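Putative decarboxylase involved in desferrioxamine biosynthesis (Erwinia amylovora, PDB 5O5C) probably acts as a pyridoxal-5'-phosphate-dependent group II decarboxylase, serving as the lysine decarboxylase of the desferrioxamine biosynthetic pathway. Local coordinates at residues P58-L63 with L95-W100; H102-V107 with L484-T489. One frame throughout, in Å; residues are numbered along the deposited sequence.

Interaction 1 of 2, residues P58-L63 with L95-W100; sequences PFSGIL and LRDAVW
Pro58 and Trp100 start an antiparallel run of two irregular loops, whose CA pairs go on to Phe59 with Val99 and Ser60 with Asp97; the backbones are joined where Trp100 N donates to Pro58 O at 2.8 Å, with an N-H...O angle of 170°. The same oxygen also takes a CA-H contact from Val99 and sits at the edge of the Trp100 indole, with CD1 3.5 Å from Pro58 O. Phe59 carries its ring with CG anti to the backbone N (chi1 -176°), which lays the CD1-CE1 edge against the opposite backbone: CE1 is 3.1 Å from Asp97 O, close to the ring plane, and Ala98 O lies at the same rim. Val99 CG2 comes in obliquely, 3.7 Å from Phe59 CD1. One face of the phenyl ring has Gly61 N above its rim, and Phe462 stacks with the ring. The contact belongs to the N-terminal region of this fold type I enzyme, where the loop after helix 34-53 meets the one leaving helix 83-95, beside the dimer interface: Val128 of the second subunit packs on Ala98 and Trp100. Farther along, Ser60 OG points at Asp97 OD1, but their separation of 2.5 Å is very short and the carboxylate oxygen is crowded in the model, so the detail of this hydrogen bond is doubtful. Ser60 OG also receives a weak bond from Ile62 N, while Gly61 O is bound by Arg463 NH1.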
loop_
_atom_site.group_PDB
_atom_site.type_symbol
_atom_site.label_atom_id
_atom_site.label_comp_id
_atom_site.label_asym_id
_atom_site.label_seq_id
_atom_site.Cartn_x
_atom_site.Cartn_y
_atom_site.Cartn_z
ATOM N N PRO B 58 17.971 -8.352 -19.801
ATOM C CA PRO B 58 17.011 -7.772 -18.878
ATOM C C PRO B 58 15.601 -7.668 -19.391
ATOM O O PRO B 58 14.697 -7.605 -18.591
ATOM C CB PRO B 58 17.600 -6.388 -18.556
ATOM C CG PRO B 58 18.548 -6.088 -19.649
ATOM C CD PRO B 58 19.047 -7.402 -20.148
ATOM N N PHE B 59 15.403 -7.665 -20.700
ATOM C CA PHE B 59 14.062 -7.591 -21.278
ATOM C C PHE B 59 14.052 -8.321 -22.648
ATOM O O PHE B 59 15.108 -8.634 -23.204
ATOM C CB PHE B 59 13.717 -6.113 -21.390
ATOM C CG PHE B 59 12.347 -5.823 -21.880
ATOM C CD1 PHE B 59 11.224 -6.412 -21.301
ATOM C CD2 PHE B 59 12.167 -4.901 -22.889
ATOM C CE1 PHE B 59 9.951 -6.118 -21.795
ATOM C CE2 PHE B 59 10.905 -4.611 -23.380
ATOM C CZ PHE B 59 9.796 -5.208 -22.805
ATOM N N SER B 60 12.868 -8.604 -23.178
ATOM C CA SER B 60 12.733 -9.254 -24.471
ATOM C C SER B 60 12.588 -8.285 -25.639
ATOM O O SER B 60 12.728 -8.681 -26.747
ATOM C CB SER B 60 11.514 -10.137 -24.394
ATOM O OG SER B 60 10.370 -9.337 -24.071
ATOM N N GLY B 61 12.251 -7.020 -25.374
ATOM C CA GLY B 61 11.903 -6.059 -26.411
ATOM C C GLY B 61 10.448 -6.003 -26.837
ATOM O O GLY B 61 10.051 -5.082 -27.531
ATOM N N ILE B 62 9.637 -6.972 -26.441
ATOM C CA ILE B 62 8.269 -7.044 -26.940
ATOM C C ILE B 62 7.542 -5.705 -26.656
ATOM O O ILE B 62 7.845 -4.993 -25.673
ATOM C CB ILE B 62 7.545 -8.326 -26.427
ATOM C CG1 ILE B 62 8.330 -9.612 -26.804
ATOM C CG2 ILE B 62 6.110 -8.444 -26.917
ATOM C CD1 ILE B 62 8.806 -9.822 -28.248
ATOM N N LEU B 63 6.647 -5.316 -27.564
ATOM C CA LEU B 63 5.842 -4.086 -27.399
ATOM C C LEU B 63 4.486 -4.405 -26.714
ATOM O O LEU B 63 4.003 -5.504 -26.842
ATOM C CB LEU B 63 5.617 -3.390 -28.723
ATOM C CG LEU B 63 6.833 -2.752 -29.421
ATOM C CD1 LEU B 63 6.466 -2.379 -30.851
ATOM C CD2 LEU B 63 7.408 -1.549 -28.719
ATOM N N LEU B 95 6.426 -14.146 -17.392
ATOM C CA LEU B 95 7.853 -14.391 -17.184
ATOM C C LEU B 95 8.644 -14.182 -18.455
ATOM O O LEU B 95 9.732 -13.630 -18.394
ATOM C CB LEU B 95 8.133 -15.771 -16.644
ATOM C CG LEU B 95 7.436 -16.109 -15.336
ATOM C CD1 LEU B 95 7.489 -17.601 -15.066
ATOM C CD2 LEU B 95 7.878 -15.324 -14.134
ATOM N N ARG B 96 8.034 -14.521 -19.597
ATOM C CA ARG B 96 8.674 -14.444 -20.877
ATOM C C ARG B 96 9.237 -13.038 -21.095
ATOM O O ARG B 96 10.386 -12.914 -21.401
ATOM C CB ARG B 96 7.702 -14.791 -22.004
ATOM C CG ARG B 96 8.346 -15.413 -23.206
ATOM C CD ARG B 96 7.326 -15.750 -24.295
ATOM N NE ARG B 96 7.411 -17.162 -24.656
ATOM C CZ ARG B 96 6.835 -17.738 -25.715
ATOM N NH1 ARG B 96 6.062 -17.057 -26.561
ATOM N NH2 ARG B 96 7.029 -19.026 -25.903
ATOM N N ASP B 97 8.414 -12.011 -20.873
ATOM C CA ASP B 97 8.755 -10.656 -21.208
ATOM C C ASP B 97 8.964 -9.756 -19.985
ATOM O O ASP B 97 9.029 -8.552 -20.128
ATOM C CB ASP B 97 7.747 -10.074 -22.201
ATOM C CG ASP B 97 7.616 -10.911 -23.517
ATOM O OD1 ASP B 97 8.585 -11.042 -24.330
ATOM O OD2 ASP B 97 6.502 -11.392 -23.770
ATOM N N ALA B 98 9.083 -10.335 -18.790
ATOM C CA ALA B 98 9.266 -9.567 -17.567
ATOM C C ALA B 98 10.489 -8.676 -17.732
ATOM O O ALA B 98 11.422 -9.000 -18.455
ATOM C CB ALA B 98 9.492 -10.481 -16.364
ATOM N N VAL B 99 10.482 -7.555 -17.033
ATOM C CA VAL B 99 11.697 -6.794 -16.876
ATOM C C VAL B 99 12.470 -7.380 -15.686
ATOM O O VAL B 99 12.024 -7.309 -14.549
ATOM C CB VAL B 99 11.416 -5.301 -16.751
ATOM C CG1 VAL B 99 12.706 -4.525 -16.638
ATOM C CG2 VAL B 99 10.647 -4.854 -17.983
ATOM N N TRP B 100 13.641 -7.932 -15.972
ATOM C CA TRP B 100 14.502 -8.571 -14.972
ATOM C C TRP B 100 15.448 -7.645 -14.287
ATOM O O TRP B 100 16.600 -7.430 -14.757
ATOM C CB TRP B 100 15.285 -9.712 -15.611
ATOM C CG TRP B 100 14.383 -10.686 -16.079
ATOM C CD1 TRP B 100 13.904 -10.808 -17.327
ATOM C CD2 TRP B 100 13.706 -11.643 -15.281
ATOM N NE1 TRP B 100 13.005 -11.849 -17.387
ATOM C CE2 TRP B 100 12.862 -12.374 -16.138
ATOM C CE3 TRP B 100 13.787 -12.013 -13.931
ATOM C CZ2 TRP B 100 12.055 -13.407 -15.679
ATOM C CZ3 TRP B 100 13.021 -13.007 -13.496
ATOM C CH2 TRP B 100 12.164 -13.726 -14.370
#

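Interaction 2 of 2, residues H102-V107 with L484-T489; sequences HHPKYV and LLNPNT
Asn486 meets His102 through its amide, and its side chain can be followed from CB to the tip. CB leaves the backbone toward residues 102-107, and with CG anti to the backbone N (chi1 -158°) the amide is carried across to the other loop. CG itself stays 4.0 Å from His102 O. At the tip the two branches part: ND2 comes within 2.8 Å of His102 O, but the N-H...O angle of 125° shows a bent, weak bond, whereas OD1 turns back to its own segment and accepts a weak bond from Asn488 N at 3.4 Å.

Thr489 makes the second junction, next to Pro104, the closest CA pair at 4.8 Å. Its OG1 lies 3.4 Å from Pro104 O and also within reach of Asn486 O; both contacts are weak. The methyl CG2 approaches Pro104 O, and Pro104 CB rests near OG1, so the proline is met by both branches of the threonine.

On the facing loop, His103 ND1 accepts Lys105 N at 3.1 Å, with the donor close to the imidazole plane and an angle of 167°. Pro104 CD lies above one face of that ring. Lys105 NZ reaches past the contact to salt bridges with Asp493 and Asp496 of helix 491-510.

Geometrically the arrangement is two type I beta turns side by side, His103 to Tyr106 and Asn486 to Thr489, the latter overlaid by an Asx turn, whose closing bond from Asn488 N to Asn486 OD1 is weak; the second links strand 477-483 of the antiparallel C-terminal sheet to helix 491-510.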
loop_
_atom_site.group_PDB
_atom_site.type_symbol
_atom_site.label_atom_id
_atom_site.label_comp_id
_atom_site.label_asym_id
_atom_site.label_seq_id
_atom_site.Cartn_x
_atom_site.Cartn_y
_atom_site.Cartn_z
ATOM N N HIS B 102 17.237 -8.024 -11.707
ATOM C CA HIS B 102 18.471 -8.670 -11.230
ATOM C C HIS B 102 19.566 -8.682 -12.275
ATOM O O HIS B 102 20.744 -8.763 -11.948
ATOM C CB HIS B 102 18.244 -10.077 -10.686
ATOM C CG HIS B 102 17.916 -11.094 -11.730
ATOM N ND1 HIS B 102 18.881 -11.846 -12.371
ATOM C CD2 HIS B 102 16.738 -11.455 -12.283
ATOM C CE1 HIS B 102 18.306 -12.647 -13.252
ATOM N NE2 HIS B 102 17.004 -12.446 -13.206
ATOM N N HIS B 103 19.188 -8.506 -13.532
ATOM C CA HIS B 103 20.166 -8.569 -14.585
ATOM C C HIS B 103 21.072 -7.338 -14.505
ATOM O O HIS B 103 20.550 -6.225 -14.401
ATOM C CB HIS B 103 19.495 -8.624 -15.931
ATOM C CG HIS B 103 20.388 -9.164 -16.979
ATOM N ND1 HIS B 103 21.347 -8.400 -17.580
ATOM C CD2 HIS B 103 20.588 -10.431 -17.409
ATOM C CE1 HIS B 103 22.051 -9.151 -18.404
ATOM N NE2 HIS B 103 21.609 -10.390 -18.315
ATOM N N PRO B 104 22.414 -7.523 -14.555
ATOM C CA PRO B 104 23.338 -6.386 -14.620
ATOM C C PRO B 104 23.062 -5.291 -15.648
ATOM O O PRO B 104 23.486 -4.138 -15.452
ATOM C CB PRO B 104 24.702 -7.048 -14.940
ATOM C CG PRO B 104 24.513 -8.522 -14.758
ATOM C CD PRO B 104 23.145 -8.756 -14.223
ATOM N N LYS B 105 22.381 -5.611 -16.744
ATOM C CA LYS B 105 22.163 -4.595 -17.774
ATOM C C LYS B 105 20.823 -3.846 -17.655
ATOM O O LYS B 105 20.472 -3.055 -18.565
ATOM C CB LYS B 105 22.395 -5.199 -19.153
ATOM C CG LYS B 105 23.862 -5.563 -19.381
ATOM C CD LYS B 105 24.037 -6.470 -20.606
ATOM C CE LYS B 105 25.425 -6.524 -21.203
ATOM N NZ LYS B 105 26.511 -6.039 -20.347
ATOM N N TYR B 106 20.099 -4.077 -16.540
ATOM C CA TYR B 106 18.993 -3.240 -16.125
ATOM C C TYR B 106 19.585 -2.094 -15.324
ATOM O O TYR B 106 19.935 -2.264 -14.159
ATOM C CB TYR B 106 17.958 -3.967 -15.216
ATOM C CG TYR B 106 16.896 -2.981 -14.815
ATOM C CD1 TYR B 106 15.897 -2.683 -15.689
ATOM C CD2 TYR B 106 16.984 -2.228 -13.634
ATOM C CE1 TYR B 106 14.975 -1.715 -15.425
ATOM C CE2 TYR B 106 16.007 -1.271 -13.343
ATOM C CZ TYR B 106 14.999 -1.041 -14.267
ATOM O OH TYR B 106 13.989 -0.095 -14.110
ATOM N N VAL B 107 19.646 -0.925 -15.939
ATOM C CA VAL B 107 20.298 0.245 -15.359
ATOM C C VAL B 107 19.373 1.428 -15.622
ATOM O O VAL B 107 19.859 2.511 -15.984
ATOM C CB VAL B 107 21.721 0.503 -15.973
ATOM C CG1 VAL B 107 22.788 -0.386 -15.346
ATOM C CG2 VAL B 107 21.725 0.310 -17.486
ATOM N N LEU B 484 22.162 3.083 -11.251
ATOM C CA LEU B 484 22.908 1.899 -10.893
ATOM C C LEU B 484 22.434 1.411 -9.528
ATOM O O LEU B 484 22.593 2.141 -8.573
ATOM C CB LEU B 484 24.360 2.327 -10.888
ATOM C CG LEU B 484 25.284 1.511 -11.761
ATOM C CD1 LEU B 484 26.419 2.359 -12.332
ATOM C CD2 LEU B 484 25.760 0.368 -10.892
ATOM N N LEU B 485 21.790 0.236 -9.419
ATOM C CA LEU B 485 21.472 -0.331 -8.093
ATOM C C LEU B 485 21.881 -1.785 -7.900
ATOM O O LEU B 485 21.606 -2.365 -6.868
ATOM C CB LEU B 485 20.003 -0.151 -7.729
ATOM C CG LEU B 485 19.528 1.268 -7.442
ATOM C CD1 LEU B 485 18.010 1.307 -7.544
ATOM C CD2 LEU B 485 19.971 1.809 -6.102
ATOM N N ASN B 486 22.610 -2.332 -8.854
ATOM C CA ASN B 486 23.108 -3.689 -8.769
ATOM C C ASN B 486 24.645 -3.716 -8.486
ATOM O O ASN B 486 25.465 -3.346 -9.338
ATOM C CB ASN B 486 22.750 -4.396 -10.072
ATOM C CG ASN B 486 22.733 -5.897 -9.928
ATOM O OD1 ASN B 486 23.424 -6.456 -9.085
ATOM N ND2 ASN B 486 21.936 -6.555 -10.751
ATOM N N PRO B 487 25.042 -4.171 -7.297
ATOM C CA PRO B 487 26.495 -4.143 -7.024
ATOM C C PRO B 487 27.316 -5.294 -7.613
ATOM O O PRO B 487 28.505 -5.372 -7.308
ATOM C CB PRO B 487 26.569 -4.129 -5.512
ATOM C CG PRO B 487 25.298 -4.720 -5.054
ATOM C CD PRO B 487 24.266 -4.609 -6.133
ATOM N N ASN B 488 26.706 -6.163 -8.435
ATOM C CA ASN B 488 27.445 -7.149 -9.250
ATOM C C ASN B 488 27.749 -6.615 -10.666
ATOM O O ASN B 488 28.579 -7.168 -11.372
ATOM C CB ASN B 488 26.658 -8.475 -9.364
ATOM C CG ASN B 488 26.250 -9.046 -8.028
ATOM O OD1 ASN B 488 25.134 -9.534 -7.881
ATOM N ND2 ASN B 488 27.140 -8.984 -7.038
ATOM N N THR B 489 27.080 -5.535 -11.065
ATOM C CA THR B 489 27.324 -4.843 -12.332
ATOM C C THR B 489 28.758 -4.371 -12.374
ATOM O O THR B 489 29.213 -3.747 -11.422
ATOM C CB THR B 489 26.387 -3.624 -12.450
ATOM O OG1 THR B 489 25.036 -4.074 -12.377
ATOM C CG2 THR B 489 26.602 -2.774 -13.749
#

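From the N terminus, helix 34-53 leads into 58-63, and interaction 1 closes the first loop when the chain returns at 95-100 after helices 64-68 and 83-95. Interaction 2 opens directly afterwards, at 102-107, and closes at 484-489, beyond 376 intervening residues that include the seven-stranded sheet. The two are therefore in series, neither nested nor crossed. Their centres lie about 16 Å apart, yet they touch: Pro58 CD is 3.6 Å from His103 ND1, and Val99 CG1 packs on Tyr106 CD1. Together they join the N-terminal helices to the C-terminal antiparallel sheet region, and both border the second subunit.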